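Local atomic coordinates of amine Dehydrogenase (Pseudomonas putida, PDB entry 1JMX), a protein that probably carries electrons through its two covalently bound c-type hemes, as the alpha subunit of a quinohemoprotein amine dehydrogenase. Residues G106-L111 and N489-P494; G410-S415 and L470-Q475. All blocks are in the same frame, centred on the assembly; numbering follows the deposited sequence.

Interaction 1 (G106-L111 and N489-P494). With HEC (heme c), chain E.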
# COMPACT_ATOMS: atom_id res chain seq x y z
N GLY A 106 -9.69 5.32 1.84
CA GLY A 106 -10.39 6.59 1.88
C GLY A 106 -11.17 6.67 3.19
O GLY A 106 -11.60 7.75 3.58
N ALA A 107 -11.35 5.53 3.85
CA ALA A 107 -12.07 5.46 5.13
C ALA A 107 -11.27 6.13 6.24
O ALA A 107 -11.86 6.66 7.18
CB ALA A 107 -12.37 4.02 5.49
N ARG A 108 -9.95 6.08 6.14
CA ARG A 108 -9.05 6.70 7.12
C ARG A 108 -9.30 8.21 7.14
O ARG A 108 -9.18 8.86 8.18
CB ARG A 108 -7.59 6.41 6.75
CG ARG A 108 -6.57 7.04 7.67
CD ARG A 108 -5.15 6.85 7.18
NE ARG A 108 -4.69 5.47 7.29
CZ ARG A 108 -3.44 5.07 7.10
NH1 ARG A 108 -2.51 5.95 6.78
NH2 ARG A 108 -3.12 3.79 7.20
N VAL A 109 -9.67 8.75 5.99
CA VAL A 109 -9.97 10.16 5.82
C VAL A 109 -11.36 10.48 6.39
O VAL A 109 -11.52 11.42 7.16
CB VAL A 109 -9.94 10.54 4.32
CG1 VAL A 109 -10.29 12.00 4.12
CG2 VAL A 109 -8.59 10.22 3.72
N ALA A 110 -12.35 9.67 6.01
CA ALA A 110 -13.73 9.84 6.44
C ALA A 110 -13.96 9.60 7.94
O ALA A 110 -14.99 10.00 8.48
CB ALA A 110 -14.65 8.95 5.62
N LEU A 111 -13.01 8.96 8.60
CA LEU A 111 -13.12 8.71 10.03
C LEU A 111 -12.52 9.84 10.87
O LEU A 111 -12.15 9.65 12.03
CB LEU A 111 -12.50 7.35 10.40
CG LEU A 111 -13.36 6.15 10.04
CD1 LEU A 111 -12.57 4.87 10.16
CD2 LEU A 111 -14.60 6.11 10.93
N ASN A 489 4.20 -1.85 7.00
CA ASN A 489 3.59 -0.72 7.69
C ASN A 489 2.11 -1.08 7.82
O ASN A 489 1.37 -1.05 6.84
CB ASN A 489 3.77 0.58 6.91
CG ASN A 489 3.18 1.79 7.63
OD1 ASN A 489 2.96 2.84 7.03
ND2 ASN A 489 2.95 1.66 8.93
N ASN A 490 1.70 -1.45 9.02
CA ASN A 490 0.32 -1.86 9.26
C ASN A 490 -0.28 -1.19 10.49
O ASN A 490 -0.37 -1.80 11.55
CB ASN A 490 0.25 -3.38 9.43
CG ASN A 490 -0.45 -4.07 8.27
OD1 ASN A 490 0.12 -4.97 7.64
ND2 ASN A 490 -1.71 -3.68 8.00
N PRO A 491 -0.70 0.07 10.35
CA PRO A 491 -1.30 0.84 11.44
C PRO A 491 -2.70 0.27 11.75
O PRO A 491 -3.22 -0.55 10.99
CB PRO A 491 -1.41 2.24 10.84
CG PRO A 491 -0.44 2.24 9.71
CD PRO A 491 -0.61 0.89 9.14
N PRO A 492 -3.32 0.71 12.87
CA PRO A 492 -4.65 0.30 13.34
C PRO A 492 -5.76 0.49 12.31
O PRO A 492 -6.75 -0.25 12.29
CB PRO A 492 -4.87 1.22 14.54
CG PRO A 492 -3.51 1.33 15.10
CD PRO A 492 -2.67 1.57 13.87
N LEU A 493 -5.61 1.51 11.48
CA LEU A 493 -6.56 1.81 10.42
C LEU A 493 -5.87 1.65 9.07
O LEU A 493 -4.75 2.13 8.87
CB LEU A 493 -7.12 3.23 10.58
CG LEU A 493 -7.98 3.51 11.81
CD1 LEU A 493 -8.45 4.95 11.83
CD2 LEU A 493 -9.17 2.58 11.81
N PRO A 494 -6.50 0.93 8.13
CA PRO A 494 -5.94 0.71 6.79
C PRO A 494 -5.96 1.98 5.93
O PRO A 494 -6.58 2.99 6.33
CB PRO A 494 -6.84 -0.37 6.22
CG PRO A 494 -8.17 -0.07 6.85
CD PRO A 494 -7.79 0.22 8.28
OXT PRO A 494 -5.32 1.95 4.86
FE HEC E . -2.68 10.21 3.95
CHA HEC E . -1.89 9.35 7.08
CHB HEC E . -5.33 11.93 5.15
CHC HEC E . -3.41 11.24 0.81
CHD HEC E . 0.03 8.48 2.77
NA HEC E . -3.45 10.54 5.72
C1A HEC E . -3.00 10.11 6.92
C2A HEC E . -3.83 10.55 8.00
C3A HEC E . -4.81 11.27 7.45
C4A HEC E . -4.57 11.27 6.04
CMA HEC E . -5.95 11.96 8.18
CAA HEC E . -3.60 10.27 9.47
CBA HEC E . -3.26 11.62 10.08
CGA HEC E . -2.94 11.65 11.55
O1A HEC E . -2.95 10.63 12.22
O2A HEC E . -2.66 12.72 12.04
NB HEC E . -4.06 11.33 3.15
C1B HEC E . -5.11 11.99 3.80
C2B HEC E . -5.93 12.76 2.92
C3B HEC E . -5.38 12.59 1.69
C4B HEC E . -4.23 11.68 1.83
CMB HEC E . -7.15 13.61 3.32
CAB HEC E . -5.92 13.28 0.44
CBB HEC E . -5.09 14.47 -0.06
NC HEC E . -1.88 9.89 2.17
C1C HEC E . -2.32 10.39 0.97
C2C HEC E . -1.50 9.95 -0.12
C3C HEC E . -0.55 9.17 0.40
C4C HEC E . -0.77 9.14 1.85
CMC HEC E . -1.72 10.31 -1.60
CAC HEC E . 0.42 8.38 -0.44
CBC HEC E . 1.75 8.99 -0.86
ND HEC E . -1.23 9.15 4.75
C1D HEC E . -0.18 8.49 4.14
C2D HEC E . 0.68 7.84 5.13
C3D HEC E . 0.09 8.13 6.35
C4D HEC E . -1.05 8.90 6.07
CMD HEC E . 1.94 7.02 4.85
CAD HEC E . 0.47 7.77 7.79
CBD HEC E . 1.65 6.87 7.99
CGD HEC E . 1.22 5.45 8.12
O1D HEC E . 0.13 5.10 7.61
O2D HEC E . 1.96 4.66 8.75
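R108 reaches from the short helix 107-110 of the heme-binding domain into the C-terminal tail, L493 and P494, in a buried polar contact between the N-terminal heme-binding domain and the end of the chain. A heme c propionate is the third party. The guanidinium is shared out nitrogen by nitrogen. NH2 donates to L493 O at 2.9 Å, at the guanidinium's edge and tilted somewhat from its plane, with an N-H...O angle of 146°. NE gives a longer bond of 3.3 Å to P494 O, from above the carbonyl plane and bent to 136°. NH1 donates to O1D of the heme propionate at 2.9 Å. With CG anti to the backbone N and chi2 extended too, the side chain carries CD to 3.9 Å from heme C1A; the bend at chi3 (-71°) then turns the guanidinium to its three acceptors. The second terminal oxygen, P494 OXT, lies 3.7 Å from NH2 but well out of the guanidinium plane, a long salt bridge of charge alone. P491 CG sits obliquely by the guanidinium, 4.0 Å from NH2, and also faces the propionate. Apolar contact is slight, L111 CD1 meeting L493 CD2 at 4.4 Å. S105 OG bonds to P494 O as well, and S40 and R43 also hold the heme through hydrogen bonds. One buried arginine thus lies between two anions, the chain's terminal carboxylate and a heme propionate; its positive charge probably offsets both and would be expected to favour their ionised forms.

Interaction 2 (G410-S415 and L470-Q475); sequences GYLPAS and LADGGQ
Where the antiparallel strands 406-420 and 462-470 part, A414 and L470 form a non-hydrogen-bonded pair with CA atoms 4.3 Å apart, and the turn leading into strand 476-484 begins. A nearly straight backbone bond follows, A471 N to P413 O, 3.2 Å long with an N-H...O angle of 174°. P413 O has a second donor: a water gives it a hydrogen bond of 2.9 Å and accepts one from D472 N, so one carbonyl is tied to two successive amides of the turn, directly and through the water. A471 CB lies 3.6 Å from the same oxygen.

Beside this backbone link L470 spreads its two methyls over different partners. CD2 touches L412 CD1 at 3.9 Å, the two leucines meeting at a slant, while CD1 lies 4.0 Å from A414 CB. The chi1 of L470, -115°, is away from a staggered value, and its isobutyl end swings nearer strand 406-420 than its CB direction suggests. An alanine here would remove CG and both methyls and is likely to open a gap beside L412 and A414 CB. D472, with CG anti to the backbone N (chi1 178°), brings OD2 to 4.2 Å from L412 CD1, the side chains crossing at an angle; that oxygen is hydrogen-bonded to Y362 OH. The turn is closed by L470 N donating to Q475 O.

Around the pair, backbone bonds of L412 with A395 and G410 with A397 join the segment to strand 391-400, and S415 is backbone hydrogen-bonded to T469, the residue before L470. L470 also packs on A395 of strand 391-400 and V368 of strand 367-378, while V365 touches L412, L470, D472 and Q475.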
# COMPACT_ATOMS: atom_id res chain seq x y z
N GLY A 410 -28.68 -19.29 1.59
CA GLY A 410 -27.72 -19.07 2.65
C GLY A 410 -26.37 -19.61 2.23
O GLY A 410 -26.09 -19.74 1.04
N TYR A 411 -25.52 -19.93 3.20
CA TYR A 411 -24.20 -20.46 2.91
C TYR A 411 -24.24 -21.98 3.01
O TYR A 411 -24.30 -22.53 4.11
CB TYR A 411 -23.17 -19.91 3.90
CG TYR A 411 -22.93 -18.42 3.79
CD1 TYR A 411 -22.82 -17.62 4.92
CD2 TYR A 411 -22.76 -17.81 2.54
CE1 TYR A 411 -22.54 -16.26 4.83
CE2 TYR A 411 -22.48 -16.45 2.43
CZ TYR A 411 -22.38 -15.68 3.57
OH TYR A 411 -22.12 -14.33 3.48
N LEU A 412 -24.20 -22.65 1.86
CA LEU A 412 -24.25 -24.11 1.81
C LEU A 412 -22.88 -24.76 1.71
O LEU A 412 -21.98 -24.22 1.08
CB LEU A 412 -25.13 -24.57 0.64
CG LEU A 412 -26.62 -24.24 0.68
CD1 LEU A 412 -27.34 -24.90 -0.47
CD2 LEU A 412 -27.21 -24.71 1.99
N PRO A 413 -22.72 -25.94 2.33
CA PRO A 413 -21.45 -26.67 2.31
C PRO A 413 -21.03 -27.00 0.87
O PRO A 413 -21.87 -27.27 0.01
CB PRO A 413 -21.76 -27.93 3.12
CG PRO A 413 -23.24 -28.11 2.93
CD PRO A 413 -23.74 -26.70 3.08
N ALA A 414 -19.73 -26.97 0.63
CA ALA A 414 -19.22 -27.24 -0.71
C ALA A 414 -17.79 -27.71 -0.73
O ALA A 414 -17.08 -27.70 0.27
CB ALA A 414 -19.35 -25.98 -1.56
N SER A 415 -17.38 -28.15 -1.91
CA SER A 415 -16.02 -28.59 -2.17
C SER A 415 -15.32 -27.36 -2.72
O SER A 415 -15.92 -26.56 -3.45
CB SER A 415 -16.02 -29.70 -3.22
OG SER A 415 -14.74 -29.83 -3.84
N LEU A 470 -21.18 -26.99 -4.88
CA LEU A 470 -22.15 -27.39 -3.88
C LEU A 470 -22.28 -28.89 -3.66
O LEU A 470 -22.31 -29.68 -4.61
CB LEU A 470 -23.51 -26.79 -4.22
CG LEU A 470 -24.02 -25.78 -3.21
CD1 LEU A 470 -22.93 -24.78 -2.86
CD2 LEU A 470 -25.26 -25.08 -3.77
N ALA A 471 -22.28 -29.28 -2.39
CA ALA A 471 -22.44 -30.67 -2.01
C ALA A 471 -23.87 -31.06 -2.38
O ALA A 471 -24.14 -32.18 -2.80
CB ALA A 471 -22.23 -30.83 -0.51
N ASP A 472 -24.77 -30.08 -2.28
CA ASP A 472 -26.18 -30.27 -2.59
C ASP A 472 -26.46 -30.01 -4.07
O ASP A 472 -26.85 -28.90 -4.45
CB ASP A 472 -27.03 -29.33 -1.70
CG ASP A 472 -28.53 -29.42 -1.98
OD1 ASP A 472 -29.02 -30.53 -2.31
OD2 ASP A 472 -29.22 -28.38 -1.85
N GLY A 473 -26.24 -31.02 -4.91
CA GLY A 473 -26.52 -30.86 -6.34
C GLY A 473 -25.36 -30.56 -7.27
O GLY A 473 -25.54 -30.56 -8.49
N GLY A 474 -24.19 -30.27 -6.71
CA GLY A 474 -23.02 -29.99 -7.53
C GLY A 474 -23.01 -28.70 -8.33
O GLY A 474 -22.28 -28.60 -9.31
N GLN A 475 -23.83 -27.72 -7.93
CA GLN A 475 -23.87 -26.42 -8.62
C GLN A 475 -22.58 -25.67 -8.28
O GLN A 475 -22.18 -25.62 -7.12
CB GLN A 475 -25.08 -25.60 -8.18
CG GLN A 475 -26.45 -26.21 -8.51
CD GLN A 475 -26.96 -27.17 -7.42
OE1 GLN A 475 -26.23 -27.53 -6.49
NE2 GLN A 475 -28.25 -27.56 -7.52
O HOH W 1 -24.65 -27.84 -0.49

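In the fold
Interaction 2 is nested along the chain within the long loop that interaction 1 closes: 106-111 comes first, then 410-415 and 470-475, and finally 489-494. Their centres are 36 Å apart, on opposite sides of the chain's centre, and their nearest atoms are about 20 Å apart, so neither touches the other. Both involve the C-terminal family region, domain IV. Interaction 2 lies where strand 462-470 of its mixed sheet runs into a turn, whereas interaction 1 uses the tail beyond that sheet. After strand 476-484 the chain runs on as a loop to the heme-binding domain, where its tail meets R108 and a heme propionate.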